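Local coordinates for Alr1010 protein (Nostoc, PDB 3URG) that probably binds calcium ions, as a member of the CcbP family of calcium-binding proteins, at residues 65-70 with 78-83; 84-89 with 101-106; 97-102 with 114-119. All coordinates share one frame; numbering follows the deposited sequence.

Contact 1 of 3, residues 65-70 with 78-83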
loop_
_atom_site.group_PDB
_atom_site.type_symbol
_atom_site.label_atom_id
_atom_site.label_comp_id
_atom_site.label_asym_id
_atom_site.label_seq_id
_atom_site.Cartn_x
_atom_site.Cartn_y
_atom_site.Cartn_z
ATOM N N MET A 65 -9.351 9.801 -0.752
ATOM C CA MET A 65 -10.448 8.849 -0.757
ATOM C C MET A 65 -10.165 7.620 -1.607
ATOM O O MET A 65 -9.445 7.685 -2.601
ATOM C CB MET A 65 -11.737 9.537 -1.169
ATOM C CG MET A 65 -12.320 10.333 -0.021
ATOM S SD MET A 65 -13.561 11.449 -0.590
ATOM C CE MET A 65 -12.679 12.262 -1.923
ATOM N N GLY A 66 -10.731 6.494 -1.198
ATOM C CA GLY A 66 -10.556 5.264 -1.938
ATOM C C GLY A 66 -11.711 4.303 -1.760
ATOM O O GLY A 66 -12.527 4.457 -0.846
ATOM N N LYS A 67 -11.789 3.325 -2.661
ATOM C CA LYS A 67 -12.722 2.215 -2.523
ATOM C C LYS A 67 -11.946 1.081 -1.884
ATOM O O LYS A 67 -10.941 0.624 -2.436
ATOM C CB LYS A 67 -13.223 1.754 -3.894
ATOM C CG LYS A 67 -14.000 2.779 -4.699
ATOM C CD LYS A 67 -14.597 2.116 -5.934
ATOM C CE LYS A 67 -14.422 2.966 -7.184
ATOM N NZ LYS A 67 -15.280 4.183 -7.176
ATOM N N TRP A 68 -12.408 0.635 -0.720
ATOM C CA TRP A 68 -11.782 -0.470 -0.013
ATOM C C TRP A 68 -12.578 -1.757 -0.196
ATOM O O TRP A 68 -13.768 -1.814 0.114
ATOM C CB TRP A 68 -11.664 -0.138 1.473
ATOM C CG TRP A 68 -11.130 -1.243 2.344
ATOM C CD1 TRP A 68 -10.211 -2.209 2.005
ATOM C CD2 TRP A 68 -11.450 -1.466 3.722
ATOM N NE1 TRP A 68 -9.965 -3.025 3.085
ATOM C CE2 TRP A 68 -10.706 -2.584 4.153
ATOM C CE3 TRP A 68 -12.299 -0.824 4.639
ATOM C CZ2 TRP A 68 -10.779 -3.075 5.451
ATOM C CZ3 TRP A 68 -12.371 -1.316 5.925
ATOM C CH2 TRP A 68 -11.626 -2.433 6.319
ATOM N N LYS A 69 -11.922 -2.792 -0.712
ATOM C CA LYS A 69 -12.570 -4.093 -0.795
ATOM C C LYS A 69 -12.372 -4.822 0.515
ATOM O O LYS A 69 -11.322 -5.426 0.756
ATOM C CB LYS A 69 -12.066 -4.891 -1.997
ATOM C CG LYS A 69 -12.935 -4.654 -3.206
ATOM C CD LYS A 69 -12.301 -5.137 -4.486
ATOM C CE LYS A 69 -13.247 -4.941 -5.666
ATOM N NZ LYS A 69 -12.619 -5.373 -6.945
ATOM N N LYS A 70 -13.382 -4.714 1.374
ATOM C CA LYS A 70 -13.357 -5.310 2.698
ATOM C C LYS A 70 -13.968 -6.706 2.620
ATOM O O LYS A 70 -15.188 -6.862 2.475
ATOM C CB LYS A 70 -14.110 -4.419 3.691
ATOM C CG LYS A 70 -14.162 -4.957 5.115
ATOM C CD LYS A 70 -14.807 -3.943 6.058
ATOM C CE LYS A 70 -15.712 -4.614 7.076
ATOM N NZ LYS A 70 -14.976 -5.457 8.057
ATOM N N ILE A 78 -18.081 -9.700 0.080
ATOM C CA ILE A 78 -17.218 -8.532 -0.045
ATOM C C ILE A 78 -18.044 -7.257 0.133
ATOM O O ILE A 78 -19.071 -7.076 -0.533
ATOM C CB ILE A 78 -16.525 -8.503 -1.419
ATOM C CG1 ILE A 78 -15.673 -9.762 -1.600
ATOM C CG2 ILE A 78 -15.662 -7.248 -1.569
ATOM C CD1 ILE A 78 -15.202 -9.993 -3.013
ATOM N N GLU A 79 -17.600 -6.400 1.048
ATOM C CA GLU A 79 -18.152 -5.051 1.195
ATOM C C GLU A 79 -17.192 -4.025 0.617
ATOM O O GLU A 79 -16.129 -3.759 1.189
ATOM C CB GLU A 79 -18.416 -4.730 2.667
ATOM C CG GLU A 79 -19.113 -3.387 2.910
ATOM C CD GLU A 79 -19.325 -3.087 4.387
ATOM O OE1 GLU A 79 -18.946 -3.936 5.228
ATOM O OE2 GLU A 79 -19.869 -2.004 4.708
ATOM N N GLU A 80 -17.564 -3.447 -0.518
ATOM C CA GLU A 80 -16.773 -2.371 -1.100
ATOM C C GLU A 80 -17.130 -1.043 -0.433
ATOM O O GLU A 80 -18.171 -0.455 -0.722
ATOM C CB GLU A 80 -16.984 -2.306 -2.612
ATOM C CG GLU A 80 -16.146 -1.241 -3.305
ATOM C CD GLU A 80 -16.175 -1.372 -4.815
ATOM O OE1 GLU A 80 -16.318 -0.338 -5.504
ATOM O OE2 GLU A 80 -16.061 -2.513 -5.314
ATOM N N LYS A 81 -16.263 -0.586 0.467
ATOM C CA LYS A 81 -16.532 0.601 1.273
ATOM C C LYS A 81 -15.841 1.835 0.689
ATOM O O LYS A 81 -14.729 1.742 0.167
ATOM C CB LYS A 81 -16.039 0.401 2.712
ATOM C CG LYS A 81 -17.043 -0.193 3.701
ATOM C CD LYS A 81 -16.510 -0.083 5.129
ATOM C CE LYS A 81 -17.632 0.187 6.141
ATOM N NZ LYS A 81 -18.446 1.402 5.784
ATOM N N THR A 82 -16.490 2.989 0.801
ATOM C CA THR A 82 -15.884 4.249 0.369
ATOM C C THR A 82 -15.384 5.003 1.584
ATOM O O THR A 82 -16.163 5.399 2.450
ATOM C CB THR A 82 -16.863 5.120 -0.446
ATOM O OG1 THR A 82 -17.087 4.505 -1.719
ATOM C CG2 THR A 82 -16.270 6.511 -0.668
ATOM N N VAL A 83 -14.075 5.203 1.659
ATOM C CA VAL A 83 -13.482 5.648 2.910
ATOM C C VAL A 83 -12.486 6.753 2.683
ATOM O O VAL A 83 -12.052 6.974 1.558
ATOM C CB VAL A 83 -12.762 4.489 3.625
ATOM C CG1 VAL A 83 -13.735 3.340 3.880
ATOM C CG2 VAL A 83 -11.567 3.992 2.797
#
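Trp68 and Lys81 face each other as a hydrogen-bonded pair near the middle of two antiparallel strands, 65-70 and 78-83. Trp68 N donates to Lys81 O at 2.7 Å. Lys81 N returns the bond to Trp68 O. Gly66 with Val83 and Lys70 with Glu79 form the same kind of pair.

The side chains of Trp68, Lys70, Glu79, Lys81 and Val83 stand on one face of the sheet. Trp68 CG is anti to the backbone N and beside the carbonyl carbon (chi1 175°), a setting that brings one ring face against Lys70. Lys70 CB lies over the centre of that face, 3.8 Å above the plane. Val83 CG1 reaches the ring edge near its plane, and Val83 CG2 lies 4.3 Å from Trp68 CB. Lys81 CD approaches the ring obliquely, with 4.3 Å between it and Trp68 CE3. The amino group of Lys81 is carried on to a salt bridge with Asp104, while its link to Glu79 within the strand is long. Lys70 and Glu79 run side by side, but their charged atoms do not meet.

On the face of Lys67, Lys69 and Glu80, the extended Glu80 chain reaches over the partner strand. Its CG is anti to the backbone N (chi1 -178°). The two carboxylate oxygens serve different lysines: Glu80 OE1 lies 3.0 Å from Lys67 CD, and Glu80 OE2 lies 3.7 Å from Lys69 CE. These are contacts with the methylenes, since neither NZ touches the carboxylate. Any attraction is therefore probably diffuse.

Trp68 also meets Tyr113, Ala115 and Val102 of neighbouring strands. One face thus mixes the indole and Val83 with charged chains, and the other carries Lys67, Lys69 and Glu80, in an antiparallel beta hairpin formed by strands 64-72 and 77-86.

Contact 2 of 3, residues 84-89 with 101-106; sequences EVLGMA and EVADIG
Strands 84-86 and 101-104 run antiparallel, their axes 4.5 Å apart at 142°, and the register slips by one residue between Val85 and Gly87. Glu84 and Ala103 exchange two backbone hydrogen bonds. Past them, Leu86 N donates to Glu101 O at 2.8 Å, and Glu101 N donates to Gly87 O at the same distance. Glu101 is therefore gripped by two successive residues of the other strand, which defines a beta bulge. The Glu84 carbonyl is also met by Val102 CA, 3.1 Å from Glu84 O, in a CA-H...O contact.

Leu86 carries most of the side-chain contact. Its chi2 of 17° is nearly eclipsed, an unusual value that goes with a tight contact of the CD2 branch. Leu86 CD2 presses on Ala103 CB at 3.5 Å, closer than usual for two carbons. The same methyl also lies near Glu101 OE1, but the Glu101 side chain is poorly ordered and that approach is uncertain. The extended Glu101 chain crosses Leu86 obliquely. At the other end, Glu84 and Ile105 cross at about a right angle. There Glu84 OE2 touches Ile105 CD1 at 3.4 Å, a carboxylate against a methyl.

Val85 and Val102 turn to the opposite face as a non-hydrogen-bonded pair. Val85 CG2 meets Val102 CG1 at 4.2 Å. Trp68 and Tyr113 cover Val102 on that buried side, and Phe62 and Phe64 pack on Val85.

The chain turns a corner at Gly87. Met88 then points away from strand 101-104 and packs on Tyr53, Leu56 and Asp57 of helix 45-59, and Ala89 O accepts a bond from Tyr53 OH. Gly87 lies about 7 Å from the sodium ion held at Asp57 and Leu60. The arrangement is a beta bulge at the end of strand 77-86, where the chain leaves the antiparallel sheet toward helix 45-59.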
loop_
_atom_site.group_PDB
_atom_site.type_symbol
_atom_site.label_atom_id
_atom_site.label_comp_id
_atom_site.label_asym_id
_atom_site.label_seq_id
_atom_site.Cartn_x
_atom_site.Cartn_y
_atom_site.Cartn_z
ATOM N N GLU A 84 -12.128 7.449 3.755
ATOM C CA GLU A 84 -10.967 8.324 3.715
ATOM C C GLU A 84 -9.771 7.524 4.188
ATOM O O GLU A 84 -9.820 6.879 5.234
ATOM C CB GLU A 84 -11.145 9.532 4.631
ATOM C CG GLU A 84 -12.029 10.627 4.073
ATOM C CD GLU A 84 -12.072 11.848 4.981
ATOM O OE1 GLU A 84 -11.004 12.279 5.465
ATOM O OE2 GLU A 84 -13.176 12.373 5.210
ATOM N N VAL A 85 -8.699 7.548 3.408
ATOM C CA VAL A 85 -7.466 6.917 3.826
ATOM C C VAL A 85 -6.668 7.956 4.614
ATOM O O VAL A 85 -6.249 8.975 4.060
ATOM C CB VAL A 85 -6.669 6.436 2.622
ATOM C CG1 VAL A 85 -5.454 5.658 3.080
ATOM C CG2 VAL A 85 -7.557 5.594 1.709
ATOM N N LEU A 86 -6.478 7.688 5.903
ATOM C CA LEU A 86 -5.970 8.683 6.853
ATOM C C LEU A 86 -4.448 8.707 6.990
ATOM O O LEU A 86 -3.863 9.733 7.332
ATOM C CB LEU A 86 -6.584 8.439 8.231
ATOM C CG LEU A 86 -7.971 9.024 8.544
ATOM C CD1 LEU A 86 -8.752 9.432 7.297
ATOM C CD2 LEU A 86 -8.762 8.061 9.403
ATOM N N GLY A 87 -3.808 7.572 6.747
ATOM C CA GLY A 87 -2.366 7.480 6.913
ATOM C C GLY A 87 -1.945 6.027 6.979
ATOM O O GLY A 87 -2.785 5.135 6.836
ATOM N N MET A 88 -0.650 5.782 7.170
ATOM C CA MET A 88 -0.166 4.428 7.364
ATOM C C MET A 88 -0.714 3.935 8.688
ATOM O O MET A 88 -0.869 4.713 9.627
ATOM C CB MET A 88 1.363 4.386 7.397
ATOM C CG MET A 88 2.027 4.955 6.145
ATOM S SD MET A 88 1.445 4.140 4.642
ATOM C CE MET A 88 2.174 2.508 4.777
ATOM N N ALA A 89 -0.982 2.665 8.788
ATOM C CA ALA A 89 -1.363 2.103 10.038
ATOM C C ALA A 89 -0.146 2.102 10.903
ATOM O O ALA A 89 0.938 2.020 10.425
ATOM C CB ALA A 89 -1.849 0.750 9.845
ATOM N N GLU A 101 -4.565 3.162 7.605
ATOM C CA GLU A 101 -5.770 3.376 8.370
ATOM C C GLU A 101 -6.797 4.120 7.538
ATOM O O GLU A 101 -6.463 5.108 6.888
ATOM C CB GLU A 101 -5.467 4.195 9.601
ATOM C CG GLU A 101 -6.656 5.004 10.014
ATOM C CD GLU A 101 -6.406 5.705 11.298
ATOM O OE1 GLU A 101 -7.327 6.376 11.814
ATOM O OE2 GLU A 101 -5.266 5.578 11.786
ATOM N N VAL A 102 -8.047 3.655 7.584
ATOM C CA VAL A 102 -9.139 4.239 6.796
ATOM C C VAL A 102 -10.349 4.505 7.681
ATOM O O VAL A 102 -10.548 3.817 8.681
ATOM C CB VAL A 102 -9.559 3.320 5.621
ATOM C CG1 VAL A 102 -8.305 2.872 4.822
ATOM C CG2 VAL A 102 -10.321 2.098 6.112
ATOM N N ALA A 103 -11.149 5.508 7.326
ATOM C CA ALA A 103 -12.320 5.851 8.134
ATOM C C ALA A 103 -13.549 5.984 7.263
ATOM O O ALA A 103 -13.488 6.569 6.186
ATOM C CB ALA A 103 -12.085 7.150 8.908
ATOM N N ASP A 104 -14.676 5.439 7.707
ATOM C CA ASP A 104 -15.921 5.847 7.068
ATOM C C ASP A 104 -16.588 6.883 7.956
ATOM O O ASP A 104 -16.791 6.675 9.151
ATOM C CB ASP A 104 -16.839 4.682 6.649
ATOM C CG ASP A 104 -17.304 3.843 7.807
ATOM O OD1 ASP A 104 -16.503 3.601 8.729
ATOM O OD2 ASP A 104 -18.474 3.404 7.781
ATOM N N ILE A 105 -16.868 8.027 7.359
ATOM C CA ILE A 105 -17.298 9.199 8.094
ATOM C C ILE A 105 -18.820 9.338 8.068
ATOM O O ILE A 105 -19.378 10.323 8.550
ATOM C CB ILE A 105 -16.636 10.433 7.494
ATOM C CG1 ILE A 105 -17.028 10.557 6.023
ATOM C CG2 ILE A 105 -15.127 10.317 7.612
ATOM C CD1 ILE A 105 -16.508 11.793 5.366
ATOM N N GLY A 106 -19.497 8.338 7.512
ATOM C CA GLY A 106 -20.948 8.379 7.450
ATOM C C GLY A 106 -21.625 8.535 8.801
ATOM O O GLY A 106 -22.616 9.257 8.917
#

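Contact 3 of 3, residues 97-102 with 114-119; sequences DMYVEV and TAKLSD
The Tyr99 ring is met obliquely by Thr114 CG2 and by Lys116 CG, both from strand 114-116. Lys116 CG comes to 3.4 Å from Tyr99 CE1, and the two side chains lie side by side, pointing the same way. Thr114 crosses Tyr99 at about a right angle; its methyl CG2 is 3.6 Å from Tyr99 CB. The Tyr99 CG is anti to the carbonyl carbon (chi1 -67°), which lays the ring beside the Lys116 chain.

The other flat group is the Asp97 carboxylate. Its OD1 accepts from Met98 N on the anti side, 20° out of the carboxylate plane. Water 1 also donates to Asp97 OD1, at 2.6 Å. The same water donates to Met98 O and accepts from Ser118 N, so it joins the two segments. Water 2 forms a second bridge, from Asp97 OD2 to Ser118 OG. Lys116 CD packs on Asp97 OD2 at 3.2 Å, with the chains about perpendicular. Lys116 NZ stays 4.4 Å from Asp97 OD2, beyond a salt bridge, so any attraction is probably modest.

Val100 and Ala115 exchange two backbone bonds, with Val100 N to Ala115 O at 2.7 Å. Leu117 N continues the pairing by donating to Met98 O, just as the chain enters a 3-10 turn.

The buried face holds Val100 and Ala115. Val100 CG1 meets Leu117 CD1 at 4.1 Å, and Ala115 CB packs against Val102 CG1 at the same distance. Trp68 covers Ala115, while Trp136 of helix 127-141 packs on Asp97, Met98 and Leu117. The contact is the open end of an antiparallel beta hairpin, strands 99-104 and 111-116, closed by two water bridges onto a 3-10 turn and packed against the C-terminal helix.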
loop_
_atom_site.group_PDB
_atom_site.type_symbol
_atom_site.label_atom_id
_atom_site.label_comp_id
_atom_site.label_asym_id
_atom_site.label_seq_id
_atom_site.Cartn_x
_atom_site.Cartn_y
_atom_site.Cartn_z
ATOM N N ASP A 97 2.980 -6.874 5.561
ATOM C CA ASP A 97 2.275 -6.198 4.482
ATOM C C ASP A 97 2.240 -4.725 4.811
ATOM O O ASP A 97 2.584 -4.337 5.931
ATOM C CB ASP A 97 0.845 -6.743 4.393
ATOM C CG ASP A 97 0.275 -6.671 2.990
ATOM O OD1 ASP A 97 0.703 -5.795 2.197
ATOM O OD2 ASP A 97 -0.619 -7.490 2.682
ATOM N N MET A 98 1.827 -3.905 3.841
ATOM C CA MET A 98 1.658 -2.472 4.063
ATOM C C MET A 98 0.192 -2.150 4.358
ATOM O O MET A 98 -0.662 -2.328 3.492
ATOM C CB MET A 98 2.141 -1.677 2.839
ATOM C CG MET A 98 3.666 -1.824 2.596
ATOM S SD MET A 98 4.597 -0.908 3.859
ATOM C CE MET A 98 5.348 -2.199 4.841
ATOM N N TYR A 99 -0.086 -1.680 5.575
ATOM C CA TYR A 99 -1.451 -1.374 5.996
ATOM C C TYR A 99 -1.635 0.124 6.136
ATOM O O TYR A 99 -0.709 0.839 6.512
ATOM C CB TYR A 99 -1.790 -2.052 7.335
ATOM C CG TYR A 99 -1.859 -3.559 7.259
ATOM C CD1 TYR A 99 -3.054 -4.208 6.979
ATOM C CD2 TYR A 99 -0.726 -4.332 7.469
ATOM C CE1 TYR A 99 -3.118 -5.591 6.900
ATOM C CE2 TYR A 99 -0.778 -5.713 7.395
ATOM C CZ TYR A 99 -1.977 -6.337 7.108
ATOM O OH TYR A 99 -2.032 -7.708 7.037
ATOM N N VAL A 100 -2.833 0.594 5.820
ATOM C CA VAL A 100 -3.174 1.977 6.044
ATOM C C VAL A 100 -4.394 2.034 6.942
ATOM O O VAL A 100 -5.167 1.079 7.040
ATOM C CB VAL A 100 -3.483 2.709 4.738
ATOM C CG1 VAL A 100 -2.194 2.877 3.887
ATOM C CG2 VAL A 100 -4.570 1.971 3.963
ATOM N N GLU A 101 -4.565 3.162 7.605
ATOM C CA GLU A 101 -5.770 3.376 8.370
ATOM C C GLU A 101 -6.797 4.120 7.538
ATOM O O GLU A 101 -6.463 5.108 6.888
ATOM C CB GLU A 101 -5.467 4.195 9.601
ATOM C CG GLU A 101 -6.656 5.004 10.014
ATOM C CD GLU A 101 -6.406 5.705 11.298
ATOM O OE1 GLU A 101 -7.327 6.376 11.814
ATOM O OE2 GLU A 101 -5.266 5.578 11.786
ATOM N N VAL A 102 -8.047 3.655 7.584
ATOM C CA VAL A 102 -9.139 4.239 6.796
ATOM C C VAL A 102 -10.349 4.505 7.681
ATOM O O VAL A 102 -10.548 3.817 8.681
ATOM C CB VAL A 102 -9.559 3.320 5.621
ATOM C CG1 VAL A 102 -8.305 2.872 4.822
ATOM C CG2 VAL A 102 -10.321 2.098 6.112
ATOM N N THR A 114 -8.226 -0.898 9.870
ATOM C CA THR A 114 -6.928 -1.133 9.253
ATOM C C THR A 114 -7.165 -1.911 7.970
ATOM O O THR A 114 -7.855 -2.926 7.978
ATOM C CB THR A 114 -6.019 -1.932 10.189
ATOM O OG1 THR A 114 -5.846 -1.198 11.408
ATOM C CG2 THR A 114 -4.663 -2.147 9.553
ATOM N N ALA A 115 -6.629 -1.406 6.863
ATOM C CA ALA A 115 -6.810 -2.032 5.565
ATOM C C ALA A 115 -5.456 -2.222 4.885
ATOM O O ALA A 115 -4.562 -1.361 5.002
ATOM C CB ALA A 115 -7.701 -1.154 4.681
ATOM N N LYS A 116 -5.321 -3.334 4.164
ATOM C CA LYS A 116 -4.190 -3.538 3.264
ATOM C C LYS A 116 -4.233 -2.516 2.118
ATOM O O LYS A 116 -5.252 -2.375 1.442
ATOM C CB LYS A 116 -4.221 -4.958 2.684
ATOM C CG LYS A 116 -4.192 -6.044 3.742
ATOM C CD LYS A 116 -3.725 -7.379 3.214
ATOM C CE LYS A 116 -4.833 -8.151 2.548
ATOM N NZ LYS A 116 -4.517 -9.608 2.555
ATOM N N LEU A 117 -3.126 -1.810 1.890
ATOM C CA LEU A 117 -3.061 -0.870 0.773
ATOM C C LEU A 117 -3.433 -1.570 -0.540
ATOM O O LEU A 117 -4.033 -0.966 -1.425
ATOM C CB LEU A 117 -1.657 -0.254 0.671
ATOM C CG LEU A 117 -1.482 0.885 -0.336
ATOM C CD1 LEU A 117 -2.484 2.010 -0.071
ATOM C CD2 LEU A 117 -0.059 1.428 -0.293
ATOM N N SER A 118 -3.082 -2.845 -0.661
ATOM C CA SER A 118 -3.333 -3.592 -1.892
ATOM C C SER A 118 -4.825 -3.806 -2.156
ATOM O O SER A 118 -5.208 -4.249 -3.243
ATOM C CB SER A 118 -2.620 -4.952 -1.845
ATOM O OG SER A 118 -3.163 -5.763 -0.815
ATOM N N ASP A 119 -5.654 -3.506 -1.156
ATOM C CA ASP A 119 -7.118 -3.598 -1.290
ATOM C C ASP A 119 -7.804 -2.244 -1.494
ATOM O O ASP A 119 -9.043 -2.145 -1.456
ATOM C CB ASP A 119 -7.726 -4.278 -0.066
ATOM C CG ASP A 119 -7.478 -5.779 -0.039
ATOM O OD1 ASP A 119 -7.352 -6.373 -1.126
ATOM O OD2 ASP A 119 -7.443 -6.358 1.072
HETATM O O HOH W 1 -0.805 -4.057 1.035
HETATM O O HOH W 2 -1.326 -7.667 0.089
#

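From the N terminus, contact 1 closes first, as the hairpin of strands 64-72 and 77-86. Contact 2 then opens on the same strand and closes the longer loop from 84-89 to 101-106. Contact 3 begins at 97-102, inside the span of contact 2, and closes the hairpin of strands 99-104 and 111-116. Contacts 2 and 3 thus interleave and share Glu101 and Val102; neither nests in the other. The three contacts together order four neighbouring strands of one antiparallel sheet. Val83 of contact 1 packs on Val102. Ala89 N probably bonds Tyr99 O between contacts 2 and 3, and Lys69 N probably bonds Asp119 O between contacts 1 and 3.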